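Local coordinates for oxidoreductase, Gfo/Idh/MocA family (Vibrio cholerae, PDB 1XEA), which is a putative NAD(P)-dependent oxidoreductase that probably binds a nicotinamide dinucleotide in its Rossmann domain, at residues A[147-152]-A[222-227]; A[166-171]-A[213-218]. All coordinates share one frame; numbering follows the deposited sequence.

Contact 1. Residues A[147-152]-A[222-227]; sequences LRWEKH and TTEHVT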
loop_
_atom_site.group_PDB
_atom_site.type_symbol
_atom_site.label_atom_id
_atom_site.label_comp_id
_atom_site.label_asym_id
_atom_site.label_seq_id
_atom_site.Cartn_x
_atom_site.Cartn_y
_atom_site.Cartn_z
ATOM N N LEU A 147 -19.466 2.981 11.452
ATOM C CA LEU A 147 -19.106 1.738 10.791
ATOM C C LEU A 147 -19.639 1.816 9.362
ATOM O O LEU A 147 -20.844 1.961 9.152
ATOM C CB LEU A 147 -19.719 0.533 11.518
ATOM C CG LEU A 147 -19.536 -0.837 10.841
ATOM C CD1 LEU A 147 -18.073 -1.228 10.865
ATOM C CD2 LEU A 147 -20.387 -1.885 11.527
ATOM N N ARG A 148 -18.742 1.735 8.384
ATOM C CA ARG A 148 -19.124 1.815 6.983
ATOM C C ARG A 148 -18.726 0.557 6.242
ATOM O O ARG A 148 -17.554 0.179 6.203
ATOM C CB ARG A 148 -18.457 3.022 6.320
ATOM C CG ARG A 148 -18.709 3.134 4.825
ATOM C CD ARG A 148 -18.169 4.445 4.280
ATOM N NE ARG A 148 -16.716 4.502 4.289
ATOM C CZ ARG A 148 -16.011 5.622 4.423
ATOM N NH1 ARG A 148 -16.628 6.793 4.566
ATOM N NH2 ARG A 148 -14.682 5.566 4.408
ATOM N N TRP A 149 -19.709 -0.091 5.637
ATOM C CA TRP A 149 -19.441 -1.302 4.893
ATOM C C TRP A 149 -19.665 -1.016 3.402
ATOM O O TRP A 149 -20.778 -0.720 2.988
ATOM C CB TRP A 149 -20.380 -2.404 5.392
ATOM C CG TRP A 149 -19.848 -3.777 5.154
ATOM C CD1 TRP A 149 -19.616 -4.369 3.942
ATOM C CD2 TRP A 149 -19.431 -4.713 6.144
ATOM N NE1 TRP A 149 -19.082 -5.610 4.118
ATOM C CE2 TRP A 149 -18.957 -5.852 5.461
ATOM C CE3 TRP A 149 -19.410 -4.706 7.546
ATOM C CZ2 TRP A 149 -18.463 -6.972 6.131
ATOM C CZ3 TRP A 149 -18.922 -5.820 8.206
ATOM C CH2 TRP A 149 -18.457 -6.936 7.497
ATOM N N GLU A 150 -18.600 -1.073 2.611
ATOM C CA GLU A 150 -18.681 -0.845 1.173
ATOM C C GLU A 150 -18.457 -2.172 0.439
ATOM O O GLU A 150 -17.535 -2.926 0.760
ATOM C CB GLU A 150 -17.602 0.149 0.729
ATOM C CG GLU A 150 -17.707 1.532 1.361
ATOM C CD GLU A 150 -16.629 2.501 0.878
ATOM O OE1 GLU A 150 -16.547 2.749 -0.347
ATOM O OE2 GLU A 150 -15.867 3.017 1.729
ATOM N N LYS A 151 -19.305 -2.459 -0.537
ATOM C CA LYS A 151 -19.164 -3.673 -1.324
ATOM C C LYS A 151 -19.536 -3.268 -2.730
ATOM O O LYS A 151 -20.717 -3.108 -3.042
ATOM C CB LYS A 151 -20.107 -4.762 -0.828
ATOM C CG LYS A 151 -19.823 -6.123 -1.436
ATOM C CD LYS A 151 -20.815 -7.167 -0.944
ATOM C CE LYS A 151 -20.400 -8.557 -1.388
ATOM N NZ LYS A 151 -20.261 -8.643 -2.867
ATOM N N HIS A 152 -18.529 -3.100 -3.579
ATOM C CA HIS A 152 -18.769 -2.661 -4.943
ATOM C C HIS A 152 -18.452 -3.734 -5.978
ATOM O O HIS A 152 -17.700 -4.669 -5.708
ATOM C CB HIS A 152 -17.949 -1.395 -5.242
ATOM C CG HIS A 152 -18.055 -0.326 -4.190
ATOM N ND1 HIS A 152 -19.198 -0.112 -3.449
ATOM C CD2 HIS A 152 -17.166 0.609 -3.781
ATOM C CE1 HIS A 152 -19.007 0.907 -2.628
ATOM N NE2 HIS A 152 -17.782 1.362 -2.810
ATOM N N THR A 222 -14.152 -4.348 -8.522
ATOM C CA THR A 222 -14.911 -5.114 -7.559
ATOM C C THR A 222 -14.060 -5.251 -6.290
ATOM O O THR A 222 -12.970 -5.821 -6.337
ATOM C CB THR A 222 -15.256 -6.506 -8.139
ATOM O OG1 THR A 222 -16.094 -6.351 -9.294
ATOM C CG2 THR A 222 -15.980 -7.358 -7.111
ATOM N N THR A 223 -14.530 -4.679 -5.180
ATOM C CA THR A 223 -13.824 -4.749 -3.890
ATOM C C THR A 223 -14.795 -4.530 -2.762
ATOM O O THR A 223 -15.938 -4.135 -2.974
ATOM C CB THR A 223 -12.736 -3.664 -3.693
ATOM O OG1 THR A 223 -13.326 -2.366 -3.843
ATOM C CG2 THR A 223 -11.600 -3.835 -4.677
ATOM N N GLU A 224 -14.320 -4.752 -1.549
ATOM C CA GLU A 224 -15.172 -4.594 -0.394
ATOM C C GLU A 224 -14.336 -3.996 0.723
ATOM O O GLU A 224 -13.357 -4.586 1.158
ATOM C CB GLU A 224 -15.713 -5.962 -0.018
ATOM C CG GLU A 224 -16.885 -5.946 0.920
ATOM C CD GLU A 224 -17.471 -7.323 1.086
ATOM O OE1 GLU A 224 -18.289 -7.510 2.013
ATOM O OE2 GLU A 224 -17.114 -8.218 0.285
ATOM N N HIS A 225 -14.728 -2.816 1.179
ATOM C CA HIS A 225 -13.989 -2.124 2.216
ATOM C C HIS A 225 -14.812 -1.888 3.457
ATOM O O HIS A 225 -15.943 -1.415 3.373
ATOM C CB HIS A 225 -13.515 -0.776 1.693
ATOM C CG HIS A 225 -12.598 -0.872 0.519
ATOM N ND1 HIS A 225 -12.261 0.222 -0.248
ATOM C CD2 HIS A 225 -11.926 -1.924 -0.007
ATOM C CE1 HIS A 225 -11.419 -0.150 -1.195
ATOM N NE2 HIS A 225 -11.199 -1.448 -1.072
ATOM N N VAL A 226 -14.253 -2.213 4.614
ATOM C CA VAL A 226 -14.962 -1.977 5.861
ATOM C C VAL A 226 -14.159 -0.956 6.670
ATOM O O VAL A 226 -12.945 -1.090 6.839
ATOM C CB VAL A 226 -15.131 -3.268 6.652
ATOM C CG1 VAL A 226 -15.963 -3.005 7.889
ATOM C CG2 VAL A 226 -15.768 -4.311 5.779
ATOM N N THR A 227 -14.850 0.073 7.140
ATOM C CA THR A 227 -14.236 1.132 7.915
ATOM C C THR A 227 -14.981 1.267 9.215
ATOM O O THR A 227 -16.202 1.432 9.220
ATOM C CB THR A 227 -14.340 2.487 7.216
ATOM O OG1 THR A 227 -13.637 2.445 5.974
ATOM C CG2 THR A 227 -13.764 3.572 8.091
HETATM O O HOH W 1 -15.520 1.322 3.928
HETATM O O HOH W 2 -13.716 2.790 -1.397
#
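Arg148 and Thr227, then Glu150 and His225, face each other as hydrogen-bonded pairs of two antiparallel strands; Trp149 faces Val226 between them and Lys151 faces Glu224 just beyond, both non-hydrogen-bonded pairs. Arg148 N donates a hydrogen bond to Thr227 O (2.7 Å), and Arg148 O accepts one from Thr227 N; at the next pair the return bond, His225 N to Glu150 O, is bent to 134°.

The face that carries Trp149 combines apolar packing with a carboxylate. Val226 CG2 sits over the centre of the indole, 3.7 Å from the centroid of its six-membered ring, a CH-pi contact. At the indole edge, in the ring plane, Trp149 NE1 donates an almost straight bond to Glu224 OE1 (2.9 Å), which uses its anti lone pair. Arg123 holds the same oxygen by a salt bridge, and the alkyl chain of Lys151 runs across the carboxylate, CG 3.7 Å from Glu224 CD.

These are central strands of the mixed sheet that follows the Rossmann domain, as in other Gfo/Idh/MocA oxidoreductases. Helix 160-175 covers the tryptophan face.

The other face is polar. Within 147-152, Arg148 NE forms a salt bridge with Glu150 OE2 (3.1 Å), while His152 NE2 donates to Glu150 OE1. One water joins Glu150 OE1 to His225 ND1. Arg148 of the second subunit also reaches Glu150 OE2, which brings this face into the subunit interface.

Contact 2. Residues A[166-171]-A[213-218]; sequences DDFIHP and ASMNRQ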
loop_
_atom_site.group_PDB
_atom_site.type_symbol
_atom_site.label_atom_id
_atom_site.label_comp_id
_atom_site.label_asym_id
_atom_site.label_seq_id
_atom_site.Cartn_x
_atom_site.Cartn_y
_atom_site.Cartn_z
ATOM N N ASP A 166 -30.486 -10.153 -2.884
ATOM C CA ASP A 166 -29.404 -11.100 -3.115
ATOM C C ASP A 166 -27.992 -10.529 -3.015
ATOM O O ASP A 166 -27.012 -11.260 -3.170
ATOM C CB ASP A 166 -29.590 -11.779 -4.472
ATOM C CG ASP A 166 -30.915 -12.502 -4.576
ATOM O OD1 ASP A 166 -31.157 -13.439 -3.774
ATOM O OD2 ASP A 166 -31.721 -12.132 -5.458
ATOM N N ASP A 167 -27.876 -9.237 -2.730
ATOM C CA ASP A 167 -26.558 -8.627 -2.658
ATOM C C ASP A 167 -26.415 -7.605 -1.541
ATOM O O ASP A 167 -25.761 -7.869 -0.531
ATOM C CB ASP A 167 -26.245 -7.976 -4.004
ATOM C CG ASP A 167 -24.788 -8.077 -4.371
ATOM O OD1 ASP A 167 -24.032 -8.748 -3.641
ATOM O OD2 ASP A 167 -24.394 -7.494 -5.401
ATOM N N PHE A 168 -27.035 -6.442 -1.736
ATOM C CA PHE A 168 -26.986 -5.341 -0.779
ATOM C C PHE A 168 -27.263 -5.794 0.645
ATOM O O PHE A 168 -26.798 -5.189 1.612
ATOM C CB PHE A 168 -27.995 -4.263 -1.167
ATOM C CG PHE A 168 -27.853 -3.004 -0.381
ATOM C CD1 PHE A 168 -26.735 -2.192 -0.548
ATOM C CD2 PHE A 168 -28.830 -2.627 0.539
ATOM C CE1 PHE A 168 -26.586 -1.016 0.189
ATOM C CE2 PHE A 168 -28.694 -1.451 1.285
ATOM C CZ PHE A 168 -27.568 -0.639 1.113
ATOM N N ILE A 169 -28.027 -6.869 0.772
ATOM C CA ILE A 169 -28.361 -7.388 2.087
ATOM C C ILE A 169 -27.096 -7.760 2.846
ATOM O O ILE A 169 -27.092 -7.777 4.066
ATOM C CB ILE A 169 -29.288 -8.612 1.975
ATOM C CG1 ILE A 169 -29.959 -8.871 3.324
ATOM C CG2 ILE A 169 -28.494 -9.826 1.528
ATOM C CD1 ILE A 169 -31.230 -9.655 3.211
ATOM N N HIS A 170 -26.024 -8.056 2.121
ATOM C CA HIS A 170 -24.782 -8.405 2.771
ATOM C C HIS A 170 -24.280 -7.211 3.570
ATOM O O HIS A 170 -24.228 -7.255 4.795
ATOM C CB HIS A 170 -23.730 -8.824 1.754
ATOM C CG HIS A 170 -23.709 -10.291 1.479
ATOM N ND1 HIS A 170 -23.661 -11.233 2.484
ATOM C CD2 HIS A 170 -23.735 -10.984 0.316
ATOM C CE1 HIS A 170 -23.663 -12.442 1.953
ATOM N NE2 HIS A 170 -23.709 -12.320 0.637
ATOM N N PRO A 171 -23.914 -6.112 2.890
ATOM C CA PRO A 171 -23.425 -4.952 3.646
ATOM C C PRO A 171 -24.458 -4.354 4.595
ATOM O O PRO A 171 -24.125 -3.924 5.699
ATOM C CB PRO A 171 -23.007 -3.975 2.547
ATOM C CG PRO A 171 -23.920 -4.313 1.423
ATOM C CD PRO A 171 -23.931 -5.824 1.444
ATOM N N ALA A 213 -24.282 1.460 4.806
ATOM C CA ALA A 213 -24.137 0.361 3.856
ATOM C C ALA A 213 -24.084 1.001 2.479
ATOM O O ALA A 213 -24.982 1.741 2.097
ATOM C CB ALA A 213 -25.314 -0.597 3.959
ATOM N N SER A 214 -23.028 0.698 1.739
ATOM C CA SER A 214 -22.808 1.281 0.433
ATOM C C SER A 214 -22.479 0.203 -0.607
ATOM O O SER A 214 -21.628 -0.665 -0.388
ATOM C CB SER A 214 -21.668 2.293 0.575
ATOM O OG SER A 214 -21.200 2.798 -0.650
HETATM N N MSE A 215 -23.168 0.253 -1.740
HETATM C CA MSE A 215 -22.921 -0.707 -2.801
HETATM C C MSE A 215 -23.036 -0.049 -4.155
HETATM O O MSE A 215 -24.117 0.386 -4.550
HETATM C CB MSE A 215 -23.914 -1.857 -2.729
HETATM C CG MSE A 215 -23.805 -2.825 -3.893
HETATM SE SE MSE A 215 -24.827 -4.445 -3.599
HETATM C CE MSE A 215 -23.570 -5.359 -2.450
ATOM N N ASN A 216 -21.921 0.013 -4.870
ATOM C CA ASN A 216 -21.911 0.607 -6.193
ATOM C C ASN A 216 -21.541 -0.504 -7.149
ATOM O O ASN A 216 -20.361 -0.808 -7.335
ATOM C CB ASN A 216 -20.878 1.724 -6.275
ATOM C CG ASN A 216 -20.967 2.491 -7.565
ATOM O OD1 ASN A 216 -21.322 1.938 -8.600
ATOM N ND2 ASN A 216 -20.641 3.771 -7.515
ATOM N N ARG A 217 -22.552 -1.124 -7.745
ATOM C CA ARG A 217 -22.303 -2.218 -8.666
ATOM C C ARG A 217 -21.914 -1.765 -10.058
ATOM O O ARG A 217 -21.964 -2.533 -11.017
ATOM C CB ARG A 217 -23.501 -3.158 -8.690
ATOM C CG ARG A 217 -23.580 -3.936 -7.407
ATOM C CD ARG A 217 -24.751 -4.841 -7.375
ATOM N NE ARG A 217 -24.731 -5.792 -8.463
ATOM C CZ ARG A 217 -25.555 -6.826 -8.533
ATOM N NH1 ARG A 217 -26.450 -7.025 -7.575
ATOM N NH2 ARG A 217 -25.473 -7.663 -9.553
ATOM N N GLN A 218 -21.524 -0.501 -10.152
ATOM C CA GLN A 218 -21.052 0.084 -11.400
ATOM C C GLN A 218 -19.801 0.849 -11.006
ATOM O O GLN A 218 -19.585 1.975 -11.448
ATOM C CB GLN A 218 -22.072 1.058 -11.991
ATOM C CG GLN A 218 -23.222 0.411 -12.751
ATOM C CD GLN A 218 -23.625 1.237 -13.971
ATOM O OE1 GLN A 218 -23.820 2.456 -13.866
ATOM N NE2 GLN A 218 -23.753 0.582 -15.128
#
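Helix 166-171 packs on strand 213-216 with its axis 7.9 Å from that of the strand at the closest approach, the two running at 143° to each other. The backbones come nearest at Pro171 and Ala213, whose CA atoms are 5.4 Å apart, and the gap is wider at Phe168 and Met215. The helix is irregular here, with a pi-type turn at 166-168. It also carries Asp166 and His170, spaced as in the Asp-x-x-x-His motif of Gfo/Idh/MocA active sites; His170 touches Lys94, so the contact probably seats the active-site helix on the sheet.

Met215, a selenomethionine, carries much of the contact. Its CG is anti to the backbone N, which sends the chain out to the helix, and the bend at chi3 (-80°) turns CE in between Asp167 and Pro171. There CE lies 3.5 Å from Asp167 CG and 3.9 Å from Pro171 CD. Phe168 slides past Met215 in the opposite direction, meeting Met215 CB with the edge of its ring at CD1 (3.6 Å). The far end of the ring, CZ, reaches Ala213 CB at 3.6 Å, and Leu200 and Val202 of strand 196-206 pack on the same phenylalanine.

The one charged pair lies beyond the methionine. Asp167 OD2 sits over the face of the Arg217 guanidinium, 3.0 Å from NH1, with the carboxylate and guanidinium planes 87° apart. No N-H of Arg217 points at this oxygen, so the salt bridge rests on charge alone.

Arg153 makes a second salt bridge to Asp167 OD2. Two arginines thus probably balance the negative charge of a carboxylate in a buried, otherwise apolar helix-on-sheet interface.

Overall arrangement
From the N terminus the chain first builds the probable nucleotide-binding Rossmann domain, then enters the mixed sheet with strand 146-152 and turns into helix 160-175. Strands 186-193 and 196-206 follow before strand 209-216 returns under the helix, closing the loop of contact 2. Strand 223-230 then pairs with 146-152 from its other side, closing the wider loop of contact 1, within which contact 2 falls entirely. The centres of the two contacts are about 9 Å apart, and strand 146-152 links them: it lies between 209-216 and 223-230, with Trp149 O and Ser214 N 2.9 Å apart, probably hydrogen-bonded. Both contacts also reach the second subunit.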